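Maleate cis-trans isomerase (Pseudomonas putida, PDB 4FQ5) probably catalyses the isomerisation of the C2-C3 double bond of maleate from cis to trans, yielding fumarate. Local coordinates at residues Val96-Ala102 against Thr133-Ser138; His63-Met67 against Arg86-Leu91; Leu104-Ser109 against Leu167-Ile172. The protein carries 1 engineered substitution. One frame throughout, in Å; residues are numbered along the deposited sequence.

Overall arrangement
Along the chain, contact 2 closes before the other two open, while contacts 1 and 3 interleave their segments. Contacts 1 and 2 belong to the same four-stranded parallel sheet: contact 1 pairs strands 98-101 and 135-137, and contact 2 lays helix 84-92 against outer strand 59-67. Their centres are about 11 Å apart, and Met99 and Tyr101 of contact 1 touch residues of contact 2. Contact 3, its centre about 18 Å from that of contact 1 and about 22 Å from that of contact 2, joins helix 104-108 to helix 162-174. Contacts 1 and 2 thus build one alpha/beta half, contact 3 joins it to the other, and maleic acid lies near that junction, beside helix 104-108.

Contact 1: residues Val96-Ala102 against Thr133-Ser138; sequences VDVMGYA and TPIITS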
loop_
_atom_site.group_PDB
_atom_site.type_symbol
_atom_site.label_atom_id
_atom_site.label_comp_id
_atom_site.label_asym_id
_atom_site.label_seq_id
_atom_site.Cartn_x
_atom_site.Cartn_y
_atom_site.Cartn_z
ATOM N N VAL A 96 -5.454 -4.871 23.171
ATOM C CA VAL A 96 -4.672 -3.962 22.366
ATOM C C VAL A 96 -3.216 -3.988 22.879
ATOM O O VAL A 96 -2.988 -4.154 24.079
ATOM C CB VAL A 96 -5.394 -2.597 22.463
ATOM C CG1 VAL A 96 -4.550 -1.506 23.096
ATOM C CG2 VAL A 96 -6.058 -2.225 21.147
ATOM N N ASP A 97 -2.239 -3.892 21.973
ATOM C CA ASP A 97 -0.814 -3.988 22.349
ATOM C C ASP A 97 -0.224 -2.674 22.878
ATOM O O ASP A 97 0.792 -2.675 23.582
ATOM C CB ASP A 97 0.028 -4.511 21.175
ATOM C CG ASP A 97 -0.397 -5.898 20.722
ATOM O OD1 ASP A 97 -0.433 -6.814 21.569
ATOM O OD2 ASP A 97 -0.697 -6.075 19.520
ATOM N N VAL A 98 -0.847 -1.561 22.500
ATOM C CA VAL A 98 -0.508 -0.228 23.003
ATOM C C VAL A 98 -1.778 0.568 23.007
ATOM O O VAL A 98 -2.655 0.335 22.171
ATOM C CB VAL A 98 0.431 0.595 22.087
ATOM C CG1 VAL A 98 1.832 0.656 22.654
ATOM C CG2 VAL A 98 0.376 0.140 20.630
ATOM N N MET A 99 -1.841 1.551 23.898
ATOM C CA MET A 99 -3.010 2.398 24.026
ATOM C C MET A 99 -2.578 3.851 24.150
ATOM O O MET A 99 -1.795 4.200 25.038
ATOM C CB MET A 99 -3.825 1.973 25.250
ATOM C CG MET A 99 -5.240 2.519 25.257
ATOM S SD MET A 99 -6.154 1.977 26.711
ATOM C CE MET A 99 -5.992 0.198 26.554
ATOM N N GLY A 100 -3.087 4.688 23.251
ATOM C CA GLY A 100 -2.772 6.110 23.253
ATOM C C GLY A 100 -3.971 6.962 23.611
ATOM O O GLY A 100 -5.027 6.852 22.995
ATOM N N TYR A 101 -3.803 7.805 24.625
ATOM C CA TYR A 101 -4.791 8.818 24.985
ATOM C C TYR A 101 -4.479 10.020 24.107
ATOM O O TYR A 101 -3.433 10.655 24.261
ATOM C CB TYR A 101 -4.654 9.159 26.472
ATOM C CG TYR A 101 -5.654 10.140 27.055
ATOM C CD1 TYR A 101 -6.564 9.728 28.025
ATOM C CD2 TYR A 101 -5.659 11.489 26.680
ATOM C CE1 TYR A 101 -7.470 10.619 28.594
ATOM C CE2 TYR A 101 -6.567 12.387 27.233
ATOM C CZ TYR A 101 -7.466 11.947 28.198
ATOM O OH TYR A 101 -8.366 12.825 28.767
ATOM N N ALA A 102 -5.390 10.323 23.185
ATOM C CA ALA A 102 -5.125 11.280 22.104
ATOM C C ALA A 102 -5.077 12.773 22.481
ATOM O O ALA A 102 -4.267 13.517 21.932
ATOM C CB ALA A 102 -6.100 11.058 20.958
ATOM N N THR A 133 -1.361 -3.078 29.558
ATOM C CA THR A 133 -0.978 -2.508 28.269
ATOM C C THR A 133 -0.102 -1.287 28.495
ATOM O O THR A 133 -0.403 -0.483 29.377
ATOM C CB THR A 133 -2.223 -2.031 27.501
ATOM O OG1 THR A 133 -3.259 -3.007 27.620
ATOM C CG2 THR A 133 -1.902 -1.809 26.042
ATOM N N PRO A 134 0.968 -1.125 27.690
ATOM C CA PRO A 134 1.660 0.168 27.752
ATOM C C PRO A 134 0.721 1.303 27.346
ATOM O O PRO A 134 -0.006 1.199 26.346
ATOM C CB PRO A 134 2.828 0.020 26.763
ATOM C CG PRO A 134 2.600 -1.269 26.039
ATOM C CD PRO A 134 1.700 -2.116 26.882
ATOM N N ILE A 135 0.726 2.357 28.152
ATOM C CA ILE A 135 -0.158 3.497 27.978
ATOM C C ILE A 135 0.685 4.691 27.554
ATOM O O ILE A 135 1.731 4.959 28.148
ATOM C CB ILE A 135 -0.903 3.843 29.293
ATOM C CG1 ILE A 135 -1.630 2.607 29.866
ATOM C CG2 ILE A 135 -1.842 5.031 29.100
ATOM C CD1 ILE A 135 -2.874 2.166 29.111
ATOM N N ILE A 136 0.244 5.376 26.506
ATOM C CA ILE A 136 0.880 6.610 26.055
ATOM C C ILE A 136 -0.187 7.696 26.106
ATOM O O ILE A 136 -1.336 7.454 25.744
ATOM C CB ILE A 136 1.479 6.475 24.622
ATOM C CG1 ILE A 136 2.816 5.723 24.655
ATOM C CG2 ILE A 136 1.799 7.837 24.018
ATOM C CD1 ILE A 136 2.712 4.216 24.641
ATOM N N THR A 137 0.174 8.869 26.611
ATOM C CA THR A 137 -0.648 10.053 26.405
ATOM C C THR A 137 0.088 10.961 25.424
ATOM O O THR A 137 1.318 10.995 25.422
ATOM C CB THR A 137 -0.949 10.820 27.715
ATOM O OG1 THR A 137 0.249 11.432 28.205
ATOM C CG2 THR A 137 -1.529 9.880 28.786
ATOM N N SER A 138 -0.671 11.673 24.595
ATOM C CA SER A 138 -0.135 12.689 23.680
ATOM C C SER A 138 0.728 13.711 24.404
ATOM O O SER A 138 1.784 14.113 23.905
ATOM C CB SER A 138 -1.281 13.442 23.019
ATOM O OG SER A 138 -1.969 12.585 22.138
HETATM O O HOH W 1 -4.911 -4.273 26.228
#
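Thr133 pushes its methyl into the dip left by the chain at Val96 and Asp97, CG2 lying 3.2 Å from Val96 O. With chi1 at -43° that methyl stands anti to the backbone N, which leaves OG1 beside the N, where it bonds to Ala131 O and shares a water with Val96 O. Next along, the Pro134 ring presses CG onto Asp97 O, and Pro134 and Val98 cross at about a right angle, CG touching CG1. From here the strands run parallel, their axes 4.5 Å apart, laced by Met99 N to Pro134 O, Ile136 N to Met99 O, Tyr101 N to Ile136 O and Ser138 N to Tyr101 O. On the face of Met99 and Tyr101, Ile135 lies alongside Met99 with CD1 4.0 Å from Met99 CB, and Thr137 sets CG2 beside Tyr101 CB, also at 4.0 Å. Helices 84-92 and 114-128 pack over this face. On the other face Gly100 contributes no bump, and Ile136 turns CD1 back to Val98 CG1, 4.2 Å away. This is the pairing of a beta-alpha-beta crossover in a parallel alpha/beta sheet, and Ala102, just past its strand, lines the maleic acid pocket.

Contact 2: residues His63-Met67 against Arg86-Leu91; sequences HSSRM and RCALEL
Ser65 drives its side chain from the strand into a notch of helix 84-92 bounded by Cys87, Glu90 and Leu91. Here the packing is tight: Leu91 CG sits 3.7 Å from Ser65 CB, Leu91 CD2 reaches down to His63 O at 3.4 Å, and Cys87 SG rests 3.9 Å from Met67 CB. In the same notch Ser65 OG donates to the anti side of Glu90 OE1 (2.5 Å). The helix runs nearly antiparallel to the strand (160°), and Ile33 of the adjoining strand backs Cys87, Leu91 and Met67. The other side is polar and water-mediated, partly exposed at Arg86 and bordered by the second subunit, whose Arg66 packs on Glu90. Water 2 bridges Arg66 N and Glu90 OE1. Glu90 OE2 forms a salt bridge with Arg86 NH2 (2.9 Å) on its syn side and lies in the guanidinium plane; both donors, Ser65 OG and Arg86 NH2, sit about a third of a right angle out of the carboxylate plane. A bend at chi3 (61°) brings that guanidinium round to Arg66 O, which receives Arg86 NH1 at 2.9 Å in the carbonyl plane and a weak second bond from NH2. With a serine, a water and an arginine all donating to it, the Glu90 carboxylate is likely to stay ionised although buried.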
loop_
_atom_site.group_PDB
_atom_site.type_symbol
_atom_site.label_atom_id
_atom_site.label_comp_id
_atom_site.label_asym_id
_atom_site.label_seq_id
_atom_site.Cartn_x
_atom_site.Cartn_y
_atom_site.Cartn_z
ATOM N N HIS A 63 -7.901 0.418 16.607
ATOM C CA HIS A 63 -9.070 0.168 17.452
ATOM C C HIS A 63 -9.301 1.342 18.352
ATOM O O HIS A 63 -8.429 1.705 19.145
ATOM C CB HIS A 63 -8.840 -1.112 18.260
ATOM C CG HIS A 63 -8.401 -2.273 17.404
ATOM N ND1 HIS A 63 -9.276 -3.097 16.809
ATOM C CD2 HIS A 63 -7.130 -2.675 16.985
ATOM C CE1 HIS A 63 -8.606 -4.005 16.068
ATOM N NE2 HIS A 63 -7.291 -3.741 16.174
ATOM N N SER A 64 -10.473 1.959 18.229
ATOM C CA SER A 64 -10.768 3.190 18.959
ATOM C C SER A 64 -11.867 3.065 20.003
ATOM O O SER A 64 -12.786 2.251 19.874
ATOM C CB SER A 64 -11.148 4.315 17.988
ATOM O OG SER A 64 -10.054 4.648 17.158
ATOM N N SER A 65 -11.753 3.905 21.026
ATOM C CA SER A 65 -12.835 4.161 21.962
ATOM C C SER A 65 -12.981 5.676 22.089
ATOM O O SER A 65 -11.986 6.407 22.051
ATOM C CB SER A 65 -12.541 3.519 23.318
ATOM O OG SER A 65 -13.476 3.957 24.290
ATOM N N ARG A 66 -14.220 6.139 22.232
ATOM C CA ARG A 66 -14.528 7.562 22.227
ATOM C C ARG A 66 -14.997 8.087 23.579
ATOM O O ARG A 66 -15.737 7.417 24.302
ATOM C CB ARG A 66 -15.573 7.882 21.145
ATOM C CG ARG A 66 -14.980 7.914 19.747
ATOM C CD ARG A 66 -15.995 8.211 18.648
ATOM N NE ARG A 66 -15.377 9.096 17.662
ATOM C CZ ARG A 66 -14.357 8.758 16.876
ATOM N NH1 ARG A 66 -13.838 7.525 16.911
ATOM N NH2 ARG A 66 -13.853 9.657 16.043
ATOM N N MET A 67 -14.532 9.292 23.896
ATOM C CA MET A 67 -14.960 10.065 25.059
ATOM C C MET A 67 -15.520 11.389 24.532
ATOM O O MET A 67 -14.830 12.121 23.824
ATOM C CB MET A 67 -13.778 10.294 26.011
ATOM C CG MET A 67 -12.459 10.647 25.323
ATOM S SD MET A 67 -11.098 10.879 26.476
ATOM C CE MET A 67 -9.890 11.671 25.440
ATOM N N ARG A 86 -13.424 4.207 31.475
ATOM C CA ARG A 86 -14.344 3.466 30.611
ATOM C C ARG A 86 -13.671 3.118 29.277
ATOM O O ARG A 86 -13.744 1.975 28.818
ATOM C CB ARG A 86 -15.646 4.249 30.362
ATOM C CG ARG A 86 -16.549 3.601 29.312
ATOM C CD ARG A 86 -17.827 4.376 28.988
ATOM N NE ARG A 86 -17.626 5.724 28.439
ATOM C CZ ARG A 86 -17.284 6.021 27.180
ATOM N NH1 ARG A 86 -17.155 7.298 26.823
ATOM N NH2 ARG A 86 -17.055 5.070 26.273
ATOM N N CYS A 87 -13.015 4.108 28.674
ATOM C CA CYS A 87 -12.353 3.931 27.375
ATOM C C CYS A 87 -11.220 2.904 27.433
ATOM O O CYS A 87 -11.092 2.074 26.529
ATOM C CB CYS A 87 -11.858 5.281 26.825
ATOM S SG CYS A 87 -13.185 6.431 26.343
ATOM N N ALA A 88 -10.407 2.957 28.492
ATOM C CA ALA A 88 -9.334 1.976 28.693
ATOM C C ALA A 88 -9.865 0.559 28.938
ATOM O O ALA A 88 -9.259 -0.415 28.485
ATOM C CB ALA A 88 -8.404 2.405 29.820
ATOM N N LEU A 89 -10.984 0.448 29.661
ATOM C CA LEU A 89 -11.681 -0.834 29.808
ATOM C C LEU A 89 -12.160 -1.341 28.451
ATOM O O LEU A 89 -11.991 -2.514 28.129
ATOM C CB LEU A 89 -12.875 -0.722 30.770
ATOM C CG LEU A 89 -12.578 -0.677 32.275
ATOM C CD1 LEU A 89 -13.766 -0.131 33.061
ATOM C CD2 LEU A 89 -12.167 -2.050 32.801
ATOM N N GLU A 90 -12.751 -0.449 27.660
ATOM C CA GLU A 90 -13.243 -0.803 26.331
ATOM C C GLU A 90 -12.139 -1.355 25.428
ATOM O O GLU A 90 -12.322 -2.378 24.763
ATOM C CB GLU A 90 -13.969 0.384 25.673
ATOM C CG GLU A 90 -15.349 0.635 26.270
ATOM C CD GLU A 90 -16.039 1.893 25.760
ATOM O OE1 GLU A 90 -15.505 2.574 24.858
ATOM O OE2 GLU A 90 -17.137 2.202 26.272
ATOM N N LEU A 91 -10.984 -0.701 25.437
ATOM C CA LEU A 91 -9.893 -1.090 24.550
ATOM C C LEU A 91 -9.100 -2.287 25.065
ATOM O O LEU A 91 -8.608 -3.085 24.262
ATOM C CB LEU A 91 -8.983 0.107 24.234
ATOM C CG LEU A 91 -9.631 1.186 23.346
ATOM C CD1 LEU A 91 -8.752 2.423 23.262
ATOM C CD2 LEU A 91 -9.943 0.648 21.951
HETATM O O HOH W 2 -16.456 4.164 22.596
#

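Contact 3: residues Leu104-Ser109 against Leu167-Ile172; sequences LVAIMS and LVVDYI. With MAE (maleic acid), chain C.
Met108 lays its side chain across the ring of Tyr171. Met108 CG stands over one face, 3.6 Å from the centroid of the Tyr171 ring and only 16° off the normal, which makes a CH-pi contact. Beyond CG the chain is extended, so the sulfur slides past the ring on the CB side: Met108 SD is 4.2 Å from the centroid of the Tyr171 ring, in an oblique Met-aromatic contact, and Met108 CE ends beside Tyr171 CD2 at 3.6 Å. Tyr171 offers this face because its CG is turned anti to the backbone N (chi1 -162°), bringing the ring up against the Met108 backbone as well. The ring is held at its far end, where OH bonds to His115. With an alanine here, Met108 would probably lose the surface it lies on and be freer to swing, and His115 would lose its hydroxyl partner.

The short segments of the two helices cross at 68°. Helix 104-108 follows strand 98-101 of one parallel alpha/beta sheet and helix 162-174 follows strand 153-158 of the other, so the crossing joins the two alpha/beta halves of the chain.

Val168 sends its two methyls in different directions. Val168 CG1 meets Met108 SD at 3.8 Å, while Val168 CG2 touches both Val105 CG2, 3.7 Å away, and Leu104 CD1, at 3.9 Å; the Val105 and Val168 side chains cross at about a right angle. At the edge of the crossing, Leu167 CD2 lies beside Ser109. Val105 turns its other methyl, CG1, to the bound maleic acid. One carboxylate of the ligand faces the start of helix 104-108, where Leu104 N donates weakly to its O4 (3.1 Å) and Val105 N weakly to its O3 (3.4 Å); the helix end would probably favour the negative charge. Tyr160, which also bonds the ligand, packs on both Leu104 and Val105.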
loop_
_atom_site.group_PDB
_atom_site.type_symbol
_atom_site.label_atom_id
_atom_site.label_comp_id
_atom_site.label_asym_id
_atom_site.label_seq_id
_atom_site.Cartn_x
_atom_site.Cartn_y
_atom_site.Cartn_z
ATOM N N LEU A 104 -4.063 16.016 24.008
ATOM C CA LEU A 104 -2.975 16.694 24.717
ATOM C C LEU A 104 -3.480 17.689 25.762
ATOM O O LEU A 104 -3.042 17.662 26.905
ATOM C CB LEU A 104 -2.083 17.413 23.692
ATOM C CG LEU A 104 -0.912 18.398 23.893
ATOM C CD1 LEU A 104 -1.130 19.510 24.917
ATOM C CD2 LEU A 104 0.422 17.709 24.109
ATOM N N VAL A 105 -4.394 18.566 25.357
ATOM C CA VAL A 105 -4.841 19.651 26.224
ATOM C C VAL A 105 -5.703 19.161 27.404
ATOM O O VAL A 105 -5.710 19.771 28.472
ATOM C CB VAL A 105 -5.512 20.793 25.422
ATOM C CG1 VAL A 105 -6.924 20.422 24.978
ATOM C CG2 VAL A 105 -5.501 22.085 26.224
ATOM N N ALA A 106 -6.412 18.055 27.202
ATOM C CA ALA A 106 -7.248 17.468 28.245
ATOM C C ALA A 106 -6.384 17.007 29.414
ATOM O O ALA A 106 -6.741 17.200 30.579
ATOM C CB ALA A 106 -8.044 16.303 27.684
ATOM N N ILE A 107 -5.245 16.405 29.097
ATOM C CA ILE A 107 -4.290 15.995 30.114
ATOM C C ILE A 107 -3.660 17.213 30.801
ATOM O O ILE A 107 -3.694 17.323 32.028
ATOM C CB ILE A 107 -3.201 15.067 29.530
ATOM C CG1 ILE A 107 -3.786 13.696 29.139
ATOM C CG2 ILE A 107 -2.026 14.930 30.490
ATOM C CD1 ILE A 107 -4.546 12.972 30.237
ATOM N N MET A 108 -3.106 18.127 30.011
ATOM C CA MET A 108 -2.423 19.294 30.568
ATOM C C MET A 108 -3.368 20.211 31.365
ATOM O O MET A 108 -2.959 20.790 32.368
ATOM C CB MET A 108 -1.638 20.055 29.484
ATOM C CG MET A 108 -0.494 19.245 28.868
ATOM S SD MET A 108 0.654 20.222 27.869
ATOM C CE MET A 108 1.873 19.005 27.399
ATOM N N SER A 109 -4.626 20.311 30.932
ATOM C CA SER A 109 -5.673 21.075 31.632
ATOM C C SER A 109 -5.919 20.652 33.081
ATOM O O SER A 109 -6.488 21.414 33.862
ATOM C CB SER A 109 -7.008 20.930 30.899
ATOM O OG SER A 109 -7.114 21.866 29.854
ATOM N N LEU A 167 -2.040 27.425 29.440
ATOM C CA LEU A 167 -1.876 26.236 30.280
ATOM C C LEU A 167 -0.866 25.268 29.680
ATOM O O LEU A 167 -0.012 24.743 30.391
ATOM C CB LEU A 167 -3.218 25.520 30.481
ATOM C CG LEU A 167 -4.104 25.807 31.702
ATOM C CD1 LEU A 167 -4.316 27.295 31.965
ATOM C CD2 LEU A 167 -5.445 25.109 31.538
ATOM N N VAL A 168 -0.976 25.038 28.372
ATOM C CA VAL A 168 -0.106 24.097 27.662
ATOM C C VAL A 168 1.341 24.565 27.715
ATOM O O VAL A 168 2.236 23.800 28.096
ATOM C CB VAL A 168 -0.576 23.880 26.204
ATOM C CG1 VAL A 168 0.463 23.111 25.396
ATOM C CG2 VAL A 168 -1.908 23.141 26.189
ATOM N N VAL A 169 1.562 25.827 27.357
ATOM C CA VAL A 169 2.896 26.428 27.402
ATOM C C VAL A 169 3.479 26.362 28.820
ATOM O O VAL A 169 4.636 25.982 28.996
ATOM C CB VAL A 169 2.877 27.871 26.849
ATOM C CG1 VAL A 169 4.155 28.618 27.205
ATOM C CG2 VAL A 169 2.679 27.847 25.338
ATOM N N ASP A 170 2.662 26.689 29.823
ATOM C CA ASP A 170 3.094 26.600 31.222
ATOM C C ASP A 170 3.398 25.162 31.659
ATOM O O ASP A 170 4.330 24.934 32.433
ATOM C CB ASP A 170 2.070 27.247 32.158
ATOM C CG ASP A 170 2.062 28.768 32.062
ATOM O OD1 ASP A 170 2.900 29.353 31.328
ATOM O OD2 ASP A 170 1.205 29.392 32.729
ATOM N N TYR A 171 2.625 24.201 31.147
ATOM C CA TYR A 171 2.869 22.779 31.420
ATOM C C TYR A 171 4.233 22.349 30.869
ATOM O O TYR A 171 5.013 21.667 31.553
ATOM C CB TYR A 171 1.745 21.918 30.818
ATOM C CG TYR A 171 1.647 20.506 31.371
ATOM C CD1 TYR A 171 0.663 20.172 32.303
ATOM C CD2 TYR A 171 2.523 19.503 30.946
ATOM C CE1 TYR A 171 0.561 18.883 32.805
ATOM C CE2 TYR A 171 2.434 18.212 31.442
ATOM C CZ TYR A 171 1.452 17.907 32.370
ATOM O OH TYR A 171 1.369 16.630 32.861
ATOM N N ILE A 172 4.517 22.760 29.635
ATOM C CA ILE A 172 5.777 22.433 28.970
ATOM C C ILE A 172 6.963 23.074 29.705
ATOM O O ILE A 172 7.981 22.420 29.958
ATOM C CB ILE A 172 5.750 22.857 27.481
ATOM C CG1 ILE A 172 4.690 22.043 26.717
ATOM C CG2 ILE A 172 7.115 22.664 26.842
ATOM C CD1 ILE A 172 4.237 22.674 25.418
HETATM C C1 MAE C . -8.275 17.291 20.067
HETATM O O1 MAE C . -9.169 16.744 19.401
HETATM O O2 MAE C . -7.365 17.971 19.569
HETATM C C2 MAE C . -8.325 17.141 21.529
HETATM C C3 MAE C . -7.317 17.392 22.344
HETATM C C4 MAE C . -5.970 17.837 21.920
HETATM O O3 MAE C . -5.613 18.970 22.227
HETATM O O4 MAE C . -5.202 17.083 21.312
#